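Local coordinates for protein peptidoglycan hydrolase FlgJ (Sphingomonas sp. A1, PDB 2ZYC) that probably hydrolyses peptidoglycan, as a flagellum-specific muramidase that opens the cell wall for assembly of the rod in the periplasm, at residues 23-28 / 142-147; 31-36 / 134-139. The protein carries 2 engineered substitutions. One frame throughout, in Å; residues are numbered along the deposited sequence.

Contact 1: residues 23-28 / 142-147; sequences PAHFLV and RVINGN
Phe-26, in the first turn of helix 24-35, and Ile-144, near the end of helix 136-145, bring the two backbones to 5.9 Å between their CA atoms. Ile-144 carries its side of the contact with both ends of its branched side chain. Its CG2 packs against one side of the Phe-26 ring, 3.4 Å from CE1. Its CD1 lies over one face of the same ring, 3.9 Å above the plane and offset toward the rim. Pro-23 CD covers the opposite face, so the phenyl group is held between the isoleucine and the proline. His-25 comes in beside them. With CG between the backbone N and the carbonyl carbon (chi1 78°), its ring turns one face to Phe-26 CD1. The edge of that imidazole approaches Ile-144 O, with CD2 3.7 Å away, and its NE2 is 3.8 Å from Ile-144 CG2. The aromatic packing continues to Phe-121 of helix 118-127, which touches both Phe-26 and Ile-144. Leu-149 and Leu-153 of helix 147-156 touch His-25. This is helix-to-helix packing in the hydrophobic core of a mainly helical domain of the lysozyme clan, the glycosyl hydrolase family 73 part of FlgJ.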
loop_
_atom_site.group_PDB
_atom_site.type_symbol
_atom_site.label_atom_id
_atom_site.label_comp_id
_atom_site.label_asym_id
_atom_site.label_seq_id
_atom_site.Cartn_x
_atom_site.Cartn_y
_atom_site.Cartn_z
ATOM N N PRO A 23 -7.325 -8.656 -5.418
ATOM C CA PRO A 23 -6.175 -9.566 -5.222
ATOM C C PRO A 23 -5.095 -8.987 -4.297
ATOM O O PRO A 23 -4.813 -7.788 -4.347
ATOM C CB PRO A 23 -5.629 -9.764 -6.640
ATOM C CG PRO A 23 -6.768 -9.373 -7.541
ATOM C CD PRO A 23 -7.471 -8.269 -6.833
ATOM N N ALA A 24 -4.510 -9.846 -3.460
ATOM C CA ALA A 24 -3.492 -9.440 -2.490
ATOM C C ALA A 24 -2.309 -8.693 -3.112
ATOM O O ALA A 24 -1.826 -7.712 -2.546
ATOM C CB ALA A 24 -3.005 -10.643 -1.687
ATOM N N HIS A 25 -1.856 -9.139 -4.283
ATOM C CA HIS A 25 -0.685 -8.513 -4.895
ATOM C C HIS A 25 -0.937 -7.074 -5.348
ATOM O O HIS A 25 0.020 -6.314 -5.531
ATOM C CB HIS A 25 -0.096 -9.380 -6.018
ATOM C CG HIS A 25 -0.842 -9.320 -7.314
ATOM N ND1 HIS A 25 -2.096 -9.869 -7.483
ATOM C CD2 HIS A 25 -0.478 -8.834 -8.525
ATOM C CE1 HIS A 25 -2.482 -9.697 -8.734
ATOM N NE2 HIS A 25 -1.521 -9.070 -9.386
ATOM N N PHE A 26 -2.208 -6.699 -5.525
ATOM C CA PHE A 26 -2.534 -5.285 -5.820
ATOM C C PHE A 26 -2.064 -4.394 -4.666
ATOM O O PHE A 26 -1.528 -3.301 -4.890
ATOM C CB PHE A 26 -4.042 -5.068 -6.027
ATOM C CG PHE A 26 -4.569 -5.535 -7.365
ATOM C CD1 PHE A 26 -3.838 -6.395 -8.180
ATOM C CD2 PHE A 26 -5.833 -5.126 -7.791
ATOM C CE1 PHE A 26 -4.343 -6.820 -9.411
ATOM C CE2 PHE A 26 -6.350 -5.562 -9.012
ATOM C CZ PHE A 26 -5.597 -6.414 -9.817
ATOM N N LEU A 27 -2.269 -4.869 -3.440
ATOM C CA LEU A 27 -1.902 -4.111 -2.243
ATOM C C LEU A 27 -0.398 -4.140 -1.972
ATOM O O LEU A 27 0.173 -3.150 -1.505
ATOM C CB LEU A 27 -2.692 -4.606 -1.025
ATOM C CG LEU A 27 -4.218 -4.456 -1.118
ATOM C CD1 LEU A 27 -4.864 -4.956 0.154
ATOM C CD2 LEU A 27 -4.635 -3.009 -1.391
ATOM N N VAL A 28 0.235 -5.276 -2.262
ATOM C CA VAL A 28 1.699 -5.392 -2.188
ATOM C C VAL A 28 2.343 -4.414 -3.172
ATOM O O VAL A 28 3.288 -3.699 -2.822
ATOM C CB VAL A 28 2.189 -6.830 -2.491
ATOM C CG1 VAL A 28 3.733 -6.879 -2.536
ATOM C CG2 VAL A 28 1.637 -7.825 -1.451
ATOM N N ARG A 142 1.656 -0.608 -13.802
ATOM C CA ARG A 142 2.951 -1.124 -14.249
ATOM C C ARG A 142 3.614 -2.025 -13.191
ATOM O O ARG A 142 4.197 -3.053 -13.528
ATOM C CB ARG A 142 3.899 0.011 -14.676
ATOM C CG ARG A 142 5.091 -0.492 -15.500
ATOM C CD ARG A 142 6.063 0.627 -15.884
ATOM N NE ARG A 142 7.089 0.123 -16.802
ATOM C CZ ARG A 142 8.249 0.728 -17.054
ATOM N NH1 ARG A 142 9.112 0.179 -17.906
ATOM N NH2 ARG A 142 8.549 1.876 -16.456
ATOM N N VAL A 143 3.515 -1.645 -11.918
ATOM C CA VAL A 143 4.073 -2.466 -10.841
ATOM C C VAL A 143 3.249 -3.752 -10.677
ATOM O O VAL A 143 3.808 -4.851 -10.558
ATOM C CB VAL A 143 4.180 -1.696 -9.486
ATOM C CG1 VAL A 143 4.750 -2.595 -8.386
ATOM C CG2 VAL A 143 5.053 -0.454 -9.630
ATOM N N ILE A 144 1.925 -3.604 -10.685
ATOM C CA ILE A 144 1.011 -4.729 -10.505
ATOM C C ILE A 144 1.233 -5.826 -11.553
ATOM O O ILE A 144 1.254 -7.016 -11.220
ATOM C CB ILE A 144 -0.468 -4.265 -10.503
ATOM C CG1 ILE A 144 -0.769 -3.477 -9.221
ATOM C CG2 ILE A 144 -1.420 -5.464 -10.621
ATOM C CD1 ILE A 144 -2.159 -2.838 -9.175
ATOM N N ASN A 145 1.402 -5.397 -12.803
ATOM C CA ASN A 145 1.527 -6.277 -13.964
ATOM C C ASN A 145 2.976 -6.633 -14.321
ATOM O O ASN A 145 3.214 -7.404 -15.250
ATOM C CB ASN A 145 0.821 -5.639 -15.170
ATOM C CG ASN A 145 -0.692 -5.474 -14.954
ATOM O OD1 ASN A 145 -1.292 -4.487 -15.397
ATOM N ND2 ASN A 145 -1.303 -6.437 -14.273
ATOM N N GLY A 146 3.928 -6.102 -13.558
ATOM C CA GLY A 146 5.355 -6.206 -13.891
ATOM C C GLY A 146 6.024 -7.507 -13.491
ATOM O O GLY A 146 5.562 -8.207 -12.578
ATOM N N ASN A 147 7.125 -7.815 -14.179
ATOM C CA ASN A 147 7.904 -9.026 -13.932
ATOM C C ASN A 147 8.610 -8.991 -12.581
ATOM O O ASN A 147 8.812 -10.031 -11.959
ATOM C CB ASN A 147 8.936 -9.243 -15.048
ATOM C CG ASN A 147 8.296 -9.542 -16.397
ATOM O OD1 ASN A 147 7.368 -10.347 -16.502
ATOM N ND2 ASN A 147 8.803 -8.899 -17.439
#

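Contact 2: residues 31-36 / 134-139; sequences AALETG and PSYADK
Tyr-136 reaches from the first turn of helix 136-145 to Leu-33 and Glu-34, in the last turns of helix 24-35. The helices stand further apart than the side chains: the nearest CA atoms, those of Leu-33 and Lys-139, are 8.2 Å apart. From CB, the tyrosine ring extends with CG anti to the backbone N (chi1 -171°), and this carries its outer end across the gap. CE1 is the first ring atom to touch. It meets Leu-33 CD2 at 4.0 Å and Glu-34 OE2 at 3.4 Å. At the tip, OH donates a hydrogen bond to Glu-34 OE2 over 3.2 Å. The carboxylate oxygen is met on its anti side, 24° out of the carboxylate plane, and it lies at the edge of the ring. The two flat groups are turned 41° apart. Gln-30 NE2 adds a weak hydrogen bond to the same hydroxyl, and Asn-55 ND2 bonds the other carboxylate oxygen, OE1, so both oxygens of Glu-34 have a partner. Leu-33 CD2 also packs on the Lys-139 backbone, 4.2 Å from its C atom. The lysine amine, NZ, forms a salt bridge with Asp-133. Gly-36, with positive phi, leaves helix 24-35 in a Schellman motif. In lysozyme-like glycosidases the catalytic acid is usually a glutamate near the end of a helix; Glu-34 probably fills this place in the family 73 domain.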
loop_
_atom_site.group_PDB
_atom_site.type_symbol
_atom_site.label_atom_id
_atom_site.label_comp_id
_atom_site.label_asym_id
_atom_site.label_seq_id
_atom_site.Cartn_x
_atom_site.Cartn_y
_atom_site.Cartn_z
ATOM N N ALA A 31 1.948 -0.721 -1.946
ATOM C CA ALA A 31 2.887 -0.449 -0.853
ATOM C C ALA A 31 4.321 -0.310 -1.384
ATOM O O ALA A 31 5.067 0.567 -0.943
ATOM C CB ALA A 31 2.800 -1.533 0.192
ATOM N N ALA A 32 4.686 -1.178 -2.325
ATOM C CA ALA A 32 5.989 -1.129 -2.995
ATOM C C ALA A 32 6.209 0.194 -3.737
ATOM O O ALA A 32 7.279 0.796 -3.643
ATOM C CB ALA A 32 6.134 -2.293 -3.962
ATOM N N LEU A 33 5.201 0.630 -4.487
ATOM C CA LEU A 33 5.300 1.884 -5.226
ATOM C C LEU A 33 5.479 3.054 -4.254
ATOM O O LEU A 33 6.321 3.941 -4.472
ATOM C CB LEU A 33 4.053 2.091 -6.094
ATOM C CG LEU A 33 4.020 3.383 -6.929
ATOM C CD1 LEU A 33 5.209 3.434 -7.888
ATOM C CD2 LEU A 33 2.712 3.472 -7.696
ATOM N N GLU A 34 4.699 3.035 -3.173
ATOM C CA GLU A 34 4.701 4.131 -2.201
ATOM C C GLU A 34 6.010 4.288 -1.436
ATOM O O GLU A 34 6.379 5.396 -1.051
ATOM C CB GLU A 34 3.534 3.991 -1.215
ATOM C CG GLU A 34 2.173 4.302 -1.826
ATOM C CD GLU A 34 2.143 5.652 -2.545
ATOM O OE1 GLU A 34 2.626 6.648 -1.966
ATOM O OE2 GLU A 34 1.626 5.714 -3.682
ATOM N N THR A 35 6.721 3.188 -1.231
ATOM C CA THR A 35 7.879 3.208 -0.342
ATOM C C THR A 35 9.160 2.700 -0.997
ATOM O O THR A 35 10.124 2.410 -0.295
ATOM C CB THR A 35 7.634 2.355 0.927
ATOM O OG1 THR A 35 7.416 0.993 0.550
ATOM C CG2 THR A 35 6.453 2.876 1.730
ATOM N N GLY A 36 9.165 2.593 -2.324
ATOM C CA GLY A 36 10.315 2.050 -3.054
ATOM C C GLY A 36 10.668 0.675 -2.529
ATOM O O GLY A 36 11.803 0.433 -2.098
ATOM N N PRO A 134 -1.914 12.478 -12.404
ATOM C CA PRO A 134 -2.673 11.893 -13.512
ATOM C C PRO A 134 -2.097 10.554 -13.981
ATOM O O PRO A 134 -2.832 9.732 -14.530
ATOM C CB PRO A 134 -2.555 12.946 -14.628
ATOM C CG PRO A 134 -2.117 14.194 -13.952
ATOM C CD PRO A 134 -1.329 13.786 -12.762
ATOM N N SER A 135 -0.800 10.342 -13.748
ATOM C CA SER A 135 -0.135 9.109 -14.171
ATOM C C SER A 135 -0.149 8.013 -13.100
ATOM O O SER A 135 0.426 6.936 -13.298
ATOM C CB SER A 135 1.299 9.396 -14.631
ATOM O OG SER A 135 1.308 10.103 -15.862
ATOM N N TYR A 136 -0.820 8.274 -11.973
ATOM C CA TYR A 136 -0.836 7.301 -10.866
ATOM C C TYR A 136 -1.300 5.909 -11.279
ATOM O O TYR A 136 -0.651 4.913 -10.940
ATOM C CB TYR A 136 -1.639 7.790 -9.642
ATOM C CG TYR A 136 -1.446 6.873 -8.443
ATOM C CD1 TYR A 136 -0.272 6.923 -7.689
ATOM C CD2 TYR A 136 -2.419 5.937 -8.090
ATOM C CE1 TYR A 136 -0.074 6.073 -6.602
ATOM C CE2 TYR A 136 -2.232 5.081 -7.002
ATOM C CZ TYR A 136 -1.060 5.161 -6.264
ATOM O OH TYR A 136 -0.854 4.325 -5.187
ATOM N N ALA A 137 -2.410 5.840 -12.015
ATOM C CA ALA A 137 -2.964 4.561 -12.443
ATOM C C ALA A 137 -1.999 3.792 -13.342
ATOM O O ALA A 137 -1.814 2.589 -13.174
ATOM C CB ALA A 137 -4.328 4.750 -13.123
ATOM N N ASP A 138 -1.364 4.503 -14.273
ATOM C CA ASP A 138 -0.384 3.899 -15.169
ATOM C C ASP A 138 0.818 3.360 -14.396
ATOM O O ASP A 138 1.271 2.243 -14.646
ATOM C CB ASP A 138 0.093 4.910 -16.215
ATOM C CG ASP A 138 -0.923 5.144 -17.323
ATOM O OD1 ASP A 138 -1.920 4.392 -17.421
ATOM O OD2 ASP A 138 -0.711 6.098 -18.104
ATOM N N LYS A 139 1.324 4.165 -13.465
ATOM C CA LYS A 139 2.498 3.784 -12.672
ATOM C C LYS A 139 2.208 2.593 -11.756
ATOM O O LYS A 139 3.017 1.660 -11.675
ATOM C CB LYS A 139 3.012 4.975 -11.873
ATOM C CG LYS A 139 3.637 6.053 -12.745
ATOM C CD LYS A 139 3.938 7.283 -11.925
ATOM C CE LYS A 139 4.405 8.428 -12.807
ATOM N NZ LYS A 139 4.369 9.704 -12.048
#

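How the contacts relate
Both contacts join helix 24-35 to helix 136-145, and their centres are 10 Å apart. The helices run in opposing senses but at a slant: the start of each lies near the end of the other. Contact 2 is nested within the loop closed by contact 1. The two touch through Val-143 CG2 and Leu-33 CD1, at 4.3 Å. Contact 1 is buried and packs aromatic rings against an aliphatic side chain. Contact 2 is only partly buried. It mixes a leucine contact with a hydrogen-bonded tyrosine and glutamate, and an exposed lysine borders it. The pairing thus changes from apolar to mixed apolar and polar along the helices.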